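PDB 2EBF: dermonecrotic toxin from Pasteurella multocida, which acts as a potent mitogen and dermonecrotic toxin that induces bone resorption, its C-terminal region, the part crystallised here, carrying a thiol protease-like catalytic triad. Local coordinates for residues 69-72 and 73-76; 77-80 and 81-85; 89-92 and 93-97; 98-101 and 102-106; 117-120 and 121-124. One frame throughout, in Å; residues are numbered along the deposited sequence.

Contact 1. Residues 69-72 and 73-76; sequences GESY and KRIL
Leu76 lays its CD1 methyl over one face of the Tyr72 ring, a CH-pi contact in which the carbon stands 4.0 Å from the ring centroid and 19° off the ring normal. Leu76 CG also sits 3.7 Å from Tyr72 CE2, and the same pair is joined through the backbone, Leu76 N donating to Tyr72 O at 2.9 Å. This is the tight half of the first turns of a helix whose N-cap position is held by Gly69, the carbonyl acceptor for Lys73 N.

The solvent half is built from charges and is looser. Glu70, with CG anti to the backbone N (chi1 -176°) and a bend at chi2, reaches both Lys73 and Arg74. Its CG lies over a face of the Arg74 guanidinium, and OE1 stands 3.2 Å from Arg74 NH1, well out of the guanidinium plane, so the salt bridge rests on charge alone. Toward Lys73 the direct bridge is long, and a water bridges the gap, donating to Glu70 OE2 and accepting from Lys73 NZ.

Within the membrane localization domain, Ile75 packs against Leu98 and Leu101 of helix 88-108, while Leu76 rests on Leu57 of helix 54-60.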
loop_
_atom_site.group_PDB
_atom_site.type_symbol
_atom_site.label_atom_id
_atom_site.label_comp_id
_atom_site.label_asym_id
_atom_site.label_seq_id
_atom_site.Cartn_x
_atom_site.Cartn_y
_atom_site.Cartn_z
ATOM N N GLY A 69 9.558 37.742 -7.741
ATOM C CA GLY A 69 10.316 36.734 -8.487
ATOM C C GLY A 69 9.515 35.468 -8.747
ATOM O O GLY A 69 8.369 35.348 -8.314
ATOM N N GLU A 70 10.124 34.521 -9.453
ATOM C CA GLU A 70 9.444 33.294 -9.862
ATOM C C GLU A 70 9.069 32.391 -8.677
ATOM O O GLU A 70 7.981 31.807 -8.654
ATOM C CB GLU A 70 10.305 32.532 -10.876
ATOM C CG GLU A 70 9.668 31.266 -11.459
ATOM C CD GLU A 70 8.328 31.504 -12.155
ATOM O OE1 GLU A 70 7.423 30.652 -11.995
ATOM O OE2 GLU A 70 8.178 32.528 -12.860
ATOM N N SER A 71 9.973 32.280 -7.707
ATOM C CA SER A 71 9.741 31.464 -6.511
ATOM C C SER A 71 8.530 31.969 -5.735
ATOM O O SER A 71 7.652 31.190 -5.363
ATOM C CB SER A 71 10.977 31.466 -5.618
ATOM O OG SER A 71 12.017 30.713 -6.213
ATOM N N TYR A 72 8.491 33.278 -5.516
ATOM C CA TYR A 72 7.405 33.930 -4.789
ATOM C C TYR A 72 6.078 33.812 -5.543
ATOM O O TYR A 72 5.044 33.506 -4.943
ATOM C CB TYR A 72 7.778 35.390 -4.517
ATOM C CG TYR A 72 6.792 36.206 -3.687
ATOM C CD1 TYR A 72 6.772 37.598 -3.783
ATOM C CD2 TYR A 72 5.883 35.595 -2.822
ATOM C CE1 TYR A 72 5.879 38.366 -3.021
ATOM C CE2 TYR A 72 4.993 36.348 -2.060
ATOM C CZ TYR A 72 4.993 37.726 -2.163
ATOM O OH TYR A 72 4.101 38.460 -1.416
ATOM N N LYS A 73 6.113 34.033 -6.857
ATOM C CA LYS A 73 4.927 33.853 -7.691
ATOM C C LYS A 73 4.324 32.454 -7.540
ATOM O O LYS A 73 3.116 32.317 -7.393
ATOM C CB LYS A 73 5.235 34.160 -9.159
ATOM C CG LYS A 73 4.232 33.556 -10.139
ATOM C CD LYS A 73 4.099 34.331 -11.449
ATOM C CE LYS A 73 5.406 34.418 -12.213
ATOM N NZ LYS A 73 6.128 35.692 -11.898
ATOM N N ARG A 74 5.167 31.423 -7.562
ATOM C CA ARG A 74 4.691 30.047 -7.423
ATOM C C ARG A 74 4.149 29.750 -6.028
ATOM O O ARG A 74 3.238 28.948 -5.874
ATOM C CB ARG A 74 5.785 29.051 -7.791
ATOM C CG ARG A 74 5.986 28.919 -9.297
ATOM C CD ARG A 74 6.904 27.766 -9.618
ATOM N NE ARG A 74 8.252 28.045 -9.142
ATOM C CZ ARG A 74 9.317 28.195 -9.923
ATOM N NH1 ARG A 74 9.210 28.071 -11.247
ATOM N NH2 ARG A 74 10.496 28.458 -9.367
ATOM N N ILE A 75 4.708 30.407 -5.020
ATOM C CA ILE A 75 4.192 30.304 -3.653
ATOM C C ILE A 75 2.771 30.898 -3.555
ATOM O O ILE A 75 1.861 30.263 -3.008
ATOM C CB ILE A 75 5.205 30.910 -2.640
ATOM C CG1 ILE A 75 6.322 29.878 -2.367
ATOM C CG2 ILE A 75 4.522 31.355 -1.347
ATOM C CD1 ILE A 75 7.589 30.450 -1.742
ATOM N N LEU A 76 2.590 32.089 -4.125
ATOM C CA LEU A 76 1.280 32.761 -4.180
ATOM C C LEU A 76 0.260 31.959 -4.973
ATOM O O LEU A 76 -0.913 31.858 -4.579
ATOM C CB LEU A 76 1.421 34.151 -4.817
ATOM C CG LEU A 76 2.026 35.255 -3.955
ATOM C CD1 LEU A 76 2.370 36.459 -4.830
ATOM C CD2 LEU A 76 1.072 35.657 -2.824
HETATM O O HOH W 1 8.584 34.975 -12.905
#

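Contact 2. Residues 77-80 and 81-85; sequences AKLQ and RIHNS
Arg81 NH1 gives the shortest sound polar bond of this turn, 2.6 Å to a water that lies in the guanidinium plane at its edge. The same water accepts from Lys78 NZ at 2.9 Å, and so mediates between two cationic groups three residues apart. Lys78 NZ and Arg81 NH1 themselves are 4.8 Å apart. Lys78 NZ has a salt bridge to Glu97 as well, which probably offsets part of the positive charge.

Another face of the helix is more apolar. Leu79 and His83 run side by side, pointing the same way, with Leu79 CD2 3.6 Å from His83 CD2. His83 CG is anti to the carbonyl carbon (chi1 -76°), which keeps the imidazole beside Leu79, and Leu79 O approaches the ring at its edge, 3.3 Å from His83 CD2. The neighbouring ring atom, His83 NE2, is hydrogen-bonded to Trp52 O, so the same part of the ring is both packed against leucine and tied by a polar bond. Ile82 lays CG1 3.3 Å from Lys78 O, while the backbone bond from Ile82 N ends on that same oxygen.

These are the last turns of helix 70-84 in the membrane localization domain: Ile82 packs on Leu94, Met95 and Leu98 of helix 88-108, and Leu79 and His83 meet Leu57 and Pro54 of helix 54-60.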
loop_
_atom_site.group_PDB
_atom_site.type_symbol
_atom_site.label_atom_id
_atom_site.label_comp_id
_atom_site.label_asym_id
_atom_site.label_seq_id
_atom_site.Cartn_x
_atom_site.Cartn_y
_atom_site.Cartn_z
ATOM N N ALA A 77 0.708 31.393 -6.090
ATOM C CA ALA A 77 -0.151 30.560 -6.937
ATOM C C ALA A 77 -0.637 29.331 -6.184
ATOM O O ALA A 77 -1.821 28.997 -6.237
ATOM C CB ALA A 77 0.582 30.146 -8.204
ATOM N N LYS A 78 0.283 28.655 -5.492
ATOM C CA LYS A 78 -0.057 27.465 -4.711
ATOM C C LYS A 78 -0.980 27.794 -3.529
ATOM O O LYS A 78 -1.896 27.030 -3.216
ATOM C CB LYS A 78 1.200 26.727 -4.231
ATOM C CG LYS A 78 0.872 25.388 -3.556
ATOM C CD LYS A 78 1.724 24.242 -4.059
ATOM C CE LYS A 78 1.718 24.170 -5.565
ATOM N NZ LYS A 78 2.009 22.827 -6.121
ATOM N N LEU A 79 -0.741 28.924 -2.877
ATOM C CA LEU A 79 -1.613 29.347 -1.781
ATOM C C LEU A 79 -3.040 29.547 -2.305
ATOM O O LEU A 79 -4.010 29.144 -1.660
ATOM C CB LEU A 79 -1.110 30.645 -1.157
ATOM C CG LEU A 79 -1.134 30.824 0.371
ATOM C CD1 LEU A 79 -1.247 32.288 0.740
ATOM C CD2 LEU A 79 -2.157 29.953 1.112
ATOM N N GLN A 80 -3.162 30.154 -3.482
ATOM C CA GLN A 80 -4.473 30.358 -4.081
ATOM C C GLN A 80 -5.175 29.037 -4.379
ATOM O O GLN A 80 -6.357 28.894 -4.077
ATOM C CB GLN A 80 -4.398 31.228 -5.337
ATOM C CG GLN A 80 -5.779 31.616 -5.864
ATOM C CD GLN A 80 -6.622 32.356 -4.827
ATOM O OE1 GLN A 80 -7.577 31.802 -4.274
ATOM N NE2 GLN A 80 -6.261 33.606 -4.547
ATOM N N ARG A 81 -4.442 28.082 -4.956
ATOM C CA ARG A 81 -4.987 26.750 -5.241
ATOM C C ARG A 81 -5.498 26.062 -3.979
ATOM O O ARG A 81 -6.521 25.382 -4.020
ATOM C CB ARG A 81 -3.957 25.852 -5.942
ATOM C CG ARG A 81 -3.748 26.155 -7.425
ATOM C CD ARG A 81 -3.012 25.002 -8.139
ATOM N NE ARG A 81 -3.844 23.796 -8.248
ATOM C CZ ARG A 81 -3.393 22.558 -8.475
ATOM N NH1 ARG A 81 -2.092 22.307 -8.629
ATOM N NH2 ARG A 81 -4.258 21.552 -8.541
ATOM N N ILE A 82 -4.781 26.228 -2.864
ATOM C CA ILE A 82 -5.188 25.646 -1.581
ATOM C C ILE A 82 -6.550 26.188 -1.158
ATOM O O ILE A 82 -7.459 25.418 -0.824
ATOM C CB ILE A 82 -4.119 25.904 -0.488
ATOM C CG1 ILE A 82 -2.905 25.011 -0.745
ATOM C CG2 ILE A 82 -4.668 25.650 0.932
ATOM C CD1 ILE A 82 -1.634 25.570 -0.208
ATOM N N HIS A 83 -6.691 27.509 -1.210
ATOM C CA HIS A 83 -7.935 28.176 -0.825
ATOM C C HIS A 83 -9.104 27.886 -1.772
ATOM O O HIS A 83 -10.264 27.961 -1.361
ATOM C CB HIS A 83 -7.709 29.685 -0.649
ATOM C CG HIS A 83 -7.005 30.035 0.630
ATOM N ND1 HIS A 83 -7.663 30.135 1.840
ATOM C CD2 HIS A 83 -5.699 30.293 0.892
ATOM C CE1 HIS A 83 -6.795 30.440 2.788
ATOM N NE2 HIS A 83 -5.598 30.551 2.239
ATOM N N ASN A 84 -8.792 27.554 -3.025
ATOM C CA ASN A 84 -9.809 27.181 -4.011
ATOM C C ASN A 84 -10.164 25.696 -4.010
ATOM O O ASN A 84 -11.112 25.290 -4.676
ATOM C CB ASN A 84 -9.378 27.595 -5.423
ATOM C CG ASN A 84 -9.322 29.100 -5.607
ATOM O OD1 ASN A 84 -9.840 29.872 -4.789
ATOM N ND2 ASN A 84 -8.688 29.529 -6.694
ATOM N N SER A 85 -9.410 24.894 -3.263
ATOM C CA SER A 85 -9.554 23.436 -3.286
ATOM C C SER A 85 -10.739 22.929 -2.456
ATOM O O SER A 85 -10.791 23.123 -1.237
ATOM C CB SER A 85 -8.257 22.769 -2.818
ATOM O OG SER A 85 -8.365 21.362 -2.861
HETATM O O HOH W 2 0.111 23.672 -8.172
#

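Contact 3. Residues 89-92 and 93-97; sequences DERQ and GLMHE
Gln92 and His96, one turn apart on the alpha-helix 88-108 of the membrane localization domain, set an amide against an imidazole with their planes 69° apart. The end of the amide lies at the edge of the ring, in its plane. Gln92 CG takes the crowded position between the backbone N and the carbonyl carbon (chi1 66°), and the chain bends at chi2, which brings the amide forward to the His96 ring. Gln92 O, on the backbone, serves two donors of His96: the backbone N at 3.0 Å, with an N-H...O angle of 165°, and weakly the ring ND1. The other ring nitrogen, NE2, is hydrogen-bonded to Tyr130 OH, which helps to fix the rotation of the ring.

Arg91 and Met95 are arranged quite differently. They lie alongside each other and point the same way, Met95 SD being 4.0 Å from Arg91 CG, so it is the aliphatic part of the arginine that meets the thioether; the guanidinium goes on to Ser85 O and Ile46 O. Met95 also packs against Leu125, Ala128 and Leu129 of helix 115-129. Closer to the backbone, its CG sits 3.3 Å from Arg91 O, the oxygen that accepts the Met95 N-H.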
loop_
_atom_site.group_PDB
_atom_site.type_symbol
_atom_site.label_atom_id
_atom_site.label_comp_id
_atom_site.label_asym_id
_atom_site.label_seq_id
_atom_site.Cartn_x
_atom_site.Cartn_y
_atom_site.Cartn_z
ATOM N N ASP A 89 -8.589 15.835 0.311
ATOM C CA ASP A 89 -7.346 15.081 0.090
ATOM C C ASP A 89 -6.381 15.845 -0.814
ATOM O O ASP A 89 -5.156 15.820 -0.605
ATOM C CB ASP A 89 -7.633 13.692 -0.498
ATOM C CG ASP A 89 -6.394 12.814 -0.520
ATOM O OD1 ASP A 89 -6.040 12.234 0.535
ATOM O OD2 ASP A 89 -5.770 12.714 -1.588
ATOM N N GLU A 90 -6.926 16.515 -1.831
ATOM C CA GLU A 90 -6.119 17.362 -2.683
ATOM C C GLU A 90 -5.642 18.605 -1.937
ATOM O O GLU A 90 -4.478 19.002 -2.060
ATOM C CB GLU A 90 -6.897 17.749 -3.950
ATOM C CG GLU A 90 -7.052 16.579 -4.896
ATOM C CD GLU A 90 -7.849 16.922 -6.136
ATOM O OE1 GLU A 90 -8.112 18.124 -6.377
ATOM O OE2 GLU A 90 -8.215 15.980 -6.869
ATOM N N ARG A 91 -6.548 19.216 -1.169
ATOM C CA ARG A 91 -6.214 20.368 -0.328
ATOM C C ARG A 91 -5.002 20.084 0.571
ATOM O O ARG A 91 -4.040 20.864 0.589
ATOM C CB ARG A 91 -7.407 20.798 0.538
ATOM C CG ARG A 91 -7.168 22.116 1.260
ATOM C CD ARG A 91 -8.301 22.466 2.203
ATOM N NE ARG A 91 -9.510 22.856 1.479
ATOM C CZ ARG A 91 -10.672 23.122 2.070
ATOM N NH1 ARG A 91 -10.783 23.043 3.394
ATOM N NH2 ARG A 91 -11.726 23.450 1.342
ATOM N N GLN A 92 -5.031 18.980 1.314
ATOM C CA GLN A 92 -3.887 18.683 2.197
ATOM C C GLN A 92 -2.633 18.372 1.375
ATOM O O GLN A 92 -1.529 18.711 1.787
ATOM C CB GLN A 92 -4.193 17.617 3.259
ATOM C CG GLN A 92 -4.485 16.182 2.778
ATOM C CD GLN A 92 -3.293 15.223 2.883
ATOM O OE1 GLN A 92 -3.471 13.999 2.955
ATOM N NE2 GLN A 92 -2.089 15.760 2.850
ATOM N N GLY A 93 -2.812 17.755 0.207
ATOM C CA GLY A 93 -1.687 17.501 -0.715
ATOM C C GLY A 93 -1.006 18.783 -1.147
ATOM O O GLY A 93 0.214 18.880 -1.106
ATOM N N LEU A 94 -1.803 19.756 -1.583
ATOM C CA LEU A 94 -1.307 21.083 -1.952
ATOM C C LEU A 94 -0.623 21.819 -0.799
ATOM O O LEU A 94 0.384 22.512 -0.999
ATOM C CB LEU A 94 -2.456 21.934 -2.494
ATOM C CG LEU A 94 -3.001 21.496 -3.855
ATOM C CD1 LEU A 94 -4.381 22.110 -4.095
ATOM C CD2 LEU A 94 -2.035 21.843 -4.998
ATOM N N MET A 95 -1.193 21.690 0.394
ATOM C CA MET A 95 -0.586 22.273 1.600
ATOM C C MET A 95 0.807 21.734 1.869
ATOM O O MET A 95 1.730 22.505 2.126
ATOM C CB MET A 95 -1.498 22.073 2.800
ATOM C CG MET A 95 -2.705 22.981 2.721
ATOM S SD MET A 95 -4.072 22.484 3.759
ATOM C CE MET A 95 -3.511 23.061 5.367
ATOM N N HIS A 96 0.972 20.419 1.772
ATOM C CA HIS A 96 2.308 19.821 1.909
ATOM C C HIS A 96 3.272 20.323 0.818
ATOM O O HIS A 96 4.432 20.598 1.103
ATOM C CB HIS A 96 2.240 18.289 1.895
ATOM C CG HIS A 96 1.755 17.675 3.179
ATOM N ND1 HIS A 96 0.532 17.050 3.286
ATOM C CD2 HIS A 96 2.345 17.546 4.395
ATOM C CE1 HIS A 96 0.384 16.571 4.512
ATOM N NE2 HIS A 96 1.467 16.867 5.206
ATOM N N GLU A 97 2.783 20.452 -0.419
ATOM C CA GLU A 97 3.567 21.010 -1.520
ATOM C C GLU A 97 4.035 22.436 -1.217
ATOM O O GLU A 97 5.208 22.772 -1.459
ATOM C CB GLU A 97 2.773 20.964 -2.837
ATOM C CG GLU A 97 2.545 19.541 -3.384
ATOM C CD GLU A 97 1.615 19.494 -4.600
ATOM O OE1 GLU A 97 1.156 20.551 -5.050
ATOM O OE2 GLU A 97 1.340 18.390 -5.108
#

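Contact 4. Residues 98-101 and 102-106; sequences LMEL and IDLYE. With GLC (alpha-D-glucopyranose), chain C.
Leu104 leans back on Glu100, one turn earlier in the alpha-helix 88-108 of the membrane localization domain. Its CB lies 3.6 Å from Glu100 O, the oxygen to which Leu104 N donates. Leu104 CG comes to 3.4 Å from Glu100 O and also approaches Glu100 CG. At the tip, Leu104 CD1 touches the aliphatic and carboxylate parts of the glutamate together, lying 4.0 Å from Glu100 CG and 3.8 Å from Glu100 OE2. The two side chains run at a slant to one another. Glu100 can offer this length because its CG is anti to the backbone N (chi1 180°) and the chain beyond is extended, carrying the carboxylate to Arg312 and to Gly148 N. Leu104 also touches bound glucose and, with Arg312, belongs to one of the glycan pockets.

Asp103 belongs to the other glycan pocket. Its carboxylate bridges to Arg122 through OD1 and to Lys147 through OD2, and Lys147 is in turn hydrogen-bonded to the sugar. On the buried side, Leu98 CD2 meets Ile102 CD1 at 4.0 Å in apolar packing. From this turn of helix the nearest approach to the sugar is Asp103 OD2 to O6 of the alpha-D-glucopyranose, 3.4 Å.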
loop_
_atom_site.group_PDB
_atom_site.type_symbol
_atom_site.label_atom_id
_atom_site.label_comp_id
_atom_site.label_asym_id
_atom_site.label_seq_id
_atom_site.Cartn_x
_atom_site.Cartn_y
_atom_site.Cartn_z
ATOM N N LEU A 98 3.141 23.259 -0.668
ATOM C CA LEU A 98 3.494 24.632 -0.288
ATOM C C LEU A 98 4.566 24.649 0.789
ATOM O O LEU A 98 5.483 25.477 0.750
ATOM C CB LEU A 98 2.277 25.399 0.231
ATOM C CG LEU A 98 2.150 26.895 -0.129
ATOM C CD1 LEU A 98 1.218 27.655 0.804
ATOM C CD2 LEU A 98 3.471 27.657 -0.367
ATOM N N MET A 99 4.437 23.751 1.761
ATOM C CA MET A 99 5.462 23.617 2.791
ATOM C C MET A 99 6.827 23.381 2.136
ATOM O O MET A 99 7.793 24.053 2.481
ATOM C CB MET A 99 5.138 22.477 3.755
ATOM C CG MET A 99 3.955 22.708 4.697
ATOM S SD MET A 99 3.801 21.227 5.722
ATOM C CE MET A 99 2.218 21.517 6.477
ATOM N N GLU A 100 6.899 22.446 1.180
ATOM C CA GLU A 100 8.168 22.197 0.478
ATOM C C GLU A 100 8.697 23.446 -0.248
ATOM O O GLU A 100 9.885 23.762 -0.138
ATOM C CB GLU A 100 8.125 20.985 -0.468
ATOM C CG GLU A 100 9.488 20.779 -1.188
ATOM C CD GLU A 100 9.564 19.557 -2.095
ATOM O OE1 GLU A 100 8.745 18.622 -1.968
ATOM O OE2 GLU A 100 10.478 19.533 -2.949
ATOM N N LEU A 101 7.820 24.159 -0.964
ATOM C CA LEU A 101 8.227 25.400 -1.635
ATOM C C LEU A 101 8.885 26.386 -0.672
ATOM O O LEU A 101 9.890 27.011 -1.011
ATOM C CB LEU A 101 7.037 26.075 -2.333
ATOM C CG LEU A 101 6.336 25.299 -3.451
ATOM C CD1 LEU A 101 5.345 26.196 -4.162
ATOM C CD2 LEU A 101 7.351 24.743 -4.432
ATOM N N ILE A 102 8.311 26.508 0.504
ATOM C CA ILE A 102 8.847 27.352 1.523
ATOM C C ILE A 102 10.178 26.847 2.068
ATOM O O ILE A 102 11.086 27.594 2.197
ATOM C CB ILE A 102 7.835 27.600 2.627
ATOM C CG1 ILE A 102 6.624 28.325 2.056
ATOM C CG2 ILE A 102 8.416 28.346 3.726
ATOM C CD1 ILE A 102 5.500 28.379 2.972
ATOM N N ASP A 103 10.261 25.563 2.352
ATOM C CA ASP A 103 11.532 24.908 2.697
ATOM C C ASP A 103 12.650 25.251 1.706
ATOM O O ASP A 103 13.746 25.648 2.105
ATOM C CB ASP A 103 11.361 23.383 2.738
ATOM C CG ASP A 103 10.550 22.898 3.922
ATOM O OD1 ASP A 103 10.340 23.656 4.903
ATOM O OD2 ASP A 103 10.109 21.731 3.860
ATOM N N LEU A 104 12.355 25.092 0.415
ATOM C CA LEU A 104 13.322 25.299 -0.649
ATOM C C LEU A 104 13.735 26.768 -0.758
ATOM O O LEU A 104 14.912 27.070 -0.947
ATOM C CB LEU A 104 12.756 24.821 -1.987
ATOM C CG LEU A 104 12.580 23.308 -2.183
ATOM C CD1 LEU A 104 11.817 23.028 -3.470
ATOM C CD2 LEU A 104 13.929 22.586 -2.202
ATOM N N TYR A 105 12.757 27.665 -0.630
ATOM C CA TYR A 105 13.007 29.102 -0.660
ATOM C C TYR A 105 13.903 29.525 0.496
ATOM O O TYR A 105 14.862 30.276 0.295
ATOM C CB TYR A 105 11.689 29.869 -0.611
ATOM C CG TYR A 105 11.842 31.371 -0.736
ATOM C CD1 TYR A 105 11.712 32.002 -1.978
ATOM C CD2 TYR A 105 12.113 32.160 0.387
ATOM C CE1 TYR A 105 11.837 33.374 -2.097
ATOM C CE2 TYR A 105 12.240 33.534 0.279
ATOM C CZ TYR A 105 12.101 34.133 -0.966
ATOM O OH TYR A 105 12.238 35.491 -1.080
ATOM N N GLU A 106 13.580 29.042 1.693
ATOM C CA GLU A 106 14.355 29.305 2.906
ATOM C C GLU A 106 15.805 28.836 2.741
ATOM O O GLU A 106 16.737 29.508 3.171
ATOM C CB GLU A 106 13.699 28.598 4.094
ATOM C CG GLU A 106 14.358 28.819 5.437
ATOM C CD GLU A 106 13.683 28.029 6.540
ATOM O OE1 GLU A 106 13.479 26.801 6.378
ATOM O OE2 GLU A 106 13.351 28.639 7.573
HETATM C C1 GLC C . 12.256 19.133 8.717
HETATM C C2 GLC C . 13.553 18.327 8.657
HETATM C C3 GLC C . 14.750 19.285 8.722
HETATM C C4 GLC C . 14.673 20.328 7.609
HETATM C C5 GLC C . 13.311 21.032 7.607
HETATM C C6 GLC C . 13.138 21.880 6.354
HETATM O O1 GLC C . 12.203 19.788 9.987
HETATM O O2 GLC C . 13.589 17.387 9.738
HETATM O O3 GLC C . 15.995 18.591 8.631
HETATM O O4 GLC C . 15.734 21.285 7.780
HETATM O O5 GLC C . 12.231 20.086 7.639
HETATM O O6 GLC C . 13.168 21.016 5.211
#

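Contact 5. Residues 117-120 and 121-124; sequences AFRE and LRTQ
Helix 115-129 of the membrane localization domain carries, on its polar side, two arginines one turn apart: Arg119 and Arg122. They lie side by side and point the same way, their guanidinium planes 52° apart, with Arg122 NH2 3.8 Å from Arg119 CG. Arg119 NE and Arg122 NH2 are 4.4 Å apart, and each arginine is salt-bridged to acids of helix 88-108: Arg119 to Glu106, Arg122 to Asp103 and Glu106. A water in the plane of the Arg122 guanidinium, at its edge, accepts from Arg122 NE at 3.0 Å and donates to Arg119 O at 2.7 Å. Arg119 O also accepts from Thr123 N at 3.0 Å. Thr123 OG1, anti to its carbonyl carbon (chi1 -59°), is brought to 3.1 Å from Arg119 O.

Farther round, Glu120 and Gln124 cross at about a right angle, carboxylate and amide planes 88° apart. Gln124 CG lies 3.6 Å from Glu120 OE1.

Leu121 and Phe118 turn to the interior, against Leu57 of helix 54-60 and against Leu98 and Ile102 of helix 88-108. A polar outer strip and an apolar inner one are the marks of an amphipathic helix in a helical bundle.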
loop_
_atom_site.group_PDB
_atom_site.type_symbol
_atom_site.label_atom_id
_atom_site.label_comp_id
_atom_site.label_asym_id
_atom_site.label_seq_id
_atom_site.Cartn_x
_atom_site.Cartn_y
_atom_site.Cartn_z
ATOM N N ALA A 117 7.355 36.228 6.901
ATOM C CA ALA A 117 6.010 35.907 6.400
ATOM C C ALA A 117 5.896 34.431 5.999
ATOM O O ALA A 117 4.905 33.776 6.320
ATOM C CB ALA A 117 5.655 36.806 5.212
ATOM N N PHE A 118 6.910 33.919 5.305
ATOM C CA PHE A 118 6.878 32.544 4.792
ATOM C C PHE A 118 6.913 31.522 5.929
ATOM O O PHE A 118 6.201 30.513 5.899
ATOM C CB PHE A 118 8.021 32.300 3.797
ATOM C CG PHE A 118 7.826 32.968 2.446
ATOM C CD1 PHE A 118 8.740 32.760 1.419
ATOM C CD2 PHE A 118 6.725 33.791 2.197
ATOM C CE1 PHE A 118 8.575 33.373 0.167
ATOM C CE2 PHE A 118 6.552 34.399 0.948
ATOM C CZ PHE A 118 7.482 34.189 -0.066
ATOM N N ARG A 119 7.728 31.793 6.942
ATOM C CA ARG A 119 7.804 30.912 8.111
ATOM C C ARG A 119 6.489 30.879 8.881
ATOM O O ARG A 119 6.064 29.818 9.359
ATOM C CB ARG A 119 8.946 31.339 9.041
ATOM C CG ARG A 119 10.339 31.080 8.455
ATOM C CD ARG A 119 11.426 31.538 9.428
ATOM N NE ARG A 119 12.744 31.043 9.026
ATOM C CZ ARG A 119 13.816 31.801 8.796
ATOM N NH1 ARG A 119 13.757 33.122 8.928
ATOM N NH2 ARG A 119 14.958 31.226 8.439
ATOM N N GLU A 120 5.850 32.039 9.010
ATOM C CA GLU A 120 4.559 32.102 9.682
ATOM C C GLU A 120 3.525 31.296 8.904
ATOM O O GLU A 120 2.767 30.522 9.485
ATOM C CB GLU A 120 4.095 33.548 9.871
ATOM C CG GLU A 120 2.587 33.687 10.190
ATOM C CD GLU A 120 2.174 33.068 11.527
ATOM O OE1 GLU A 120 0.939 32.925 11.787
ATOM O OE2 GLU A 120 3.078 32.739 12.328
ATOM N N LEU A 121 3.514 31.474 7.589
ATOM C CA LEU A 121 2.618 30.717 6.720
ATOM C C LEU A 121 2.865 29.209 6.830
ATOM O O LEU A 121 1.919 28.425 6.889
ATOM C CB LEU A 121 2.773 31.171 5.266
ATOM C CG LEU A 121 1.957 30.443 4.196
ATOM C CD1 LEU A 121 0.450 30.457 4.487
ATOM C CD2 LEU A 121 2.243 31.037 2.827
ATOM N N ARG A 122 4.132 28.808 6.839
ATOM C CA ARG A 122 4.476 27.389 6.979
ATOM C C ARG A 122 3.946 26.814 8.292
ATOM O O ARG A 122 3.403 25.712 8.318
ATOM C CB ARG A 122 5.990 27.177 6.864
ATOM C CG ARG A 122 6.393 25.705 6.850
ATOM C CD ARG A 122 7.887 25.519 6.582
ATOM N NE ARG A 122 8.712 26.293 7.506
ATOM C CZ ARG A 122 10.008 26.549 7.324
ATOM N NH1 ARG A 122 10.638 26.089 6.257
ATOM N NH2 ARG A 122 10.676 27.271 8.217
ATOM N N THR A 123 4.094 27.565 9.380
ATOM C CA THR A 123 3.576 27.128 10.682
ATOM C C THR A 123 2.041 27.005 10.637
ATOM O O THR A 123 1.472 26.066 11.195
ATOM C CB THR A 123 4.037 28.075 11.804
ATOM O OG1 THR A 123 5.467 28.099 11.828
ATOM C CG2 THR A 123 3.542 27.602 13.163
ATOM N N GLN A 124 1.378 27.935 9.945
ATOM C CA GLN A 124 -0.087 27.867 9.770
ATOM C C GLN A 124 -0.524 26.582 9.092
ATOM O O GLN A 124 -1.543 25.983 9.470
ATOM C CB GLN A 124 -0.622 29.055 8.964
ATOM C CG GLN A 124 -0.518 30.394 9.679
ATOM C CD GLN A 124 -0.832 31.580 8.787
ATOM O OE1 GLN A 124 -0.825 32.727 9.255
ATOM N NE2 GLN A 124 -1.110 31.326 7.508
HETATM O O HOH W 3 7.864 27.832 9.881
#

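All five contacts lie in the membrane localization domain, in series along three helices: contacts 1 and 2 on 70-84, contacts 3 and 4 on 88-108, contact 5 on 115-129. Centres of contacts on the same helix are 13 to 14 Å apart, whereas the centres of contacts 2 and 3, on consecutive helices, are about 9 Å apart. Contact 4 touches contacts 1, 2 and 5. Apolar faces meet between the helices, while salt bridges tie contact 2 to contact 3 and contact 4 to contact 5, consistent with a compact helical bundle that, as the domain's name implies, probably directs the toxin to membranes. Contact 4 supplies one residue to each of the two glycan pockets.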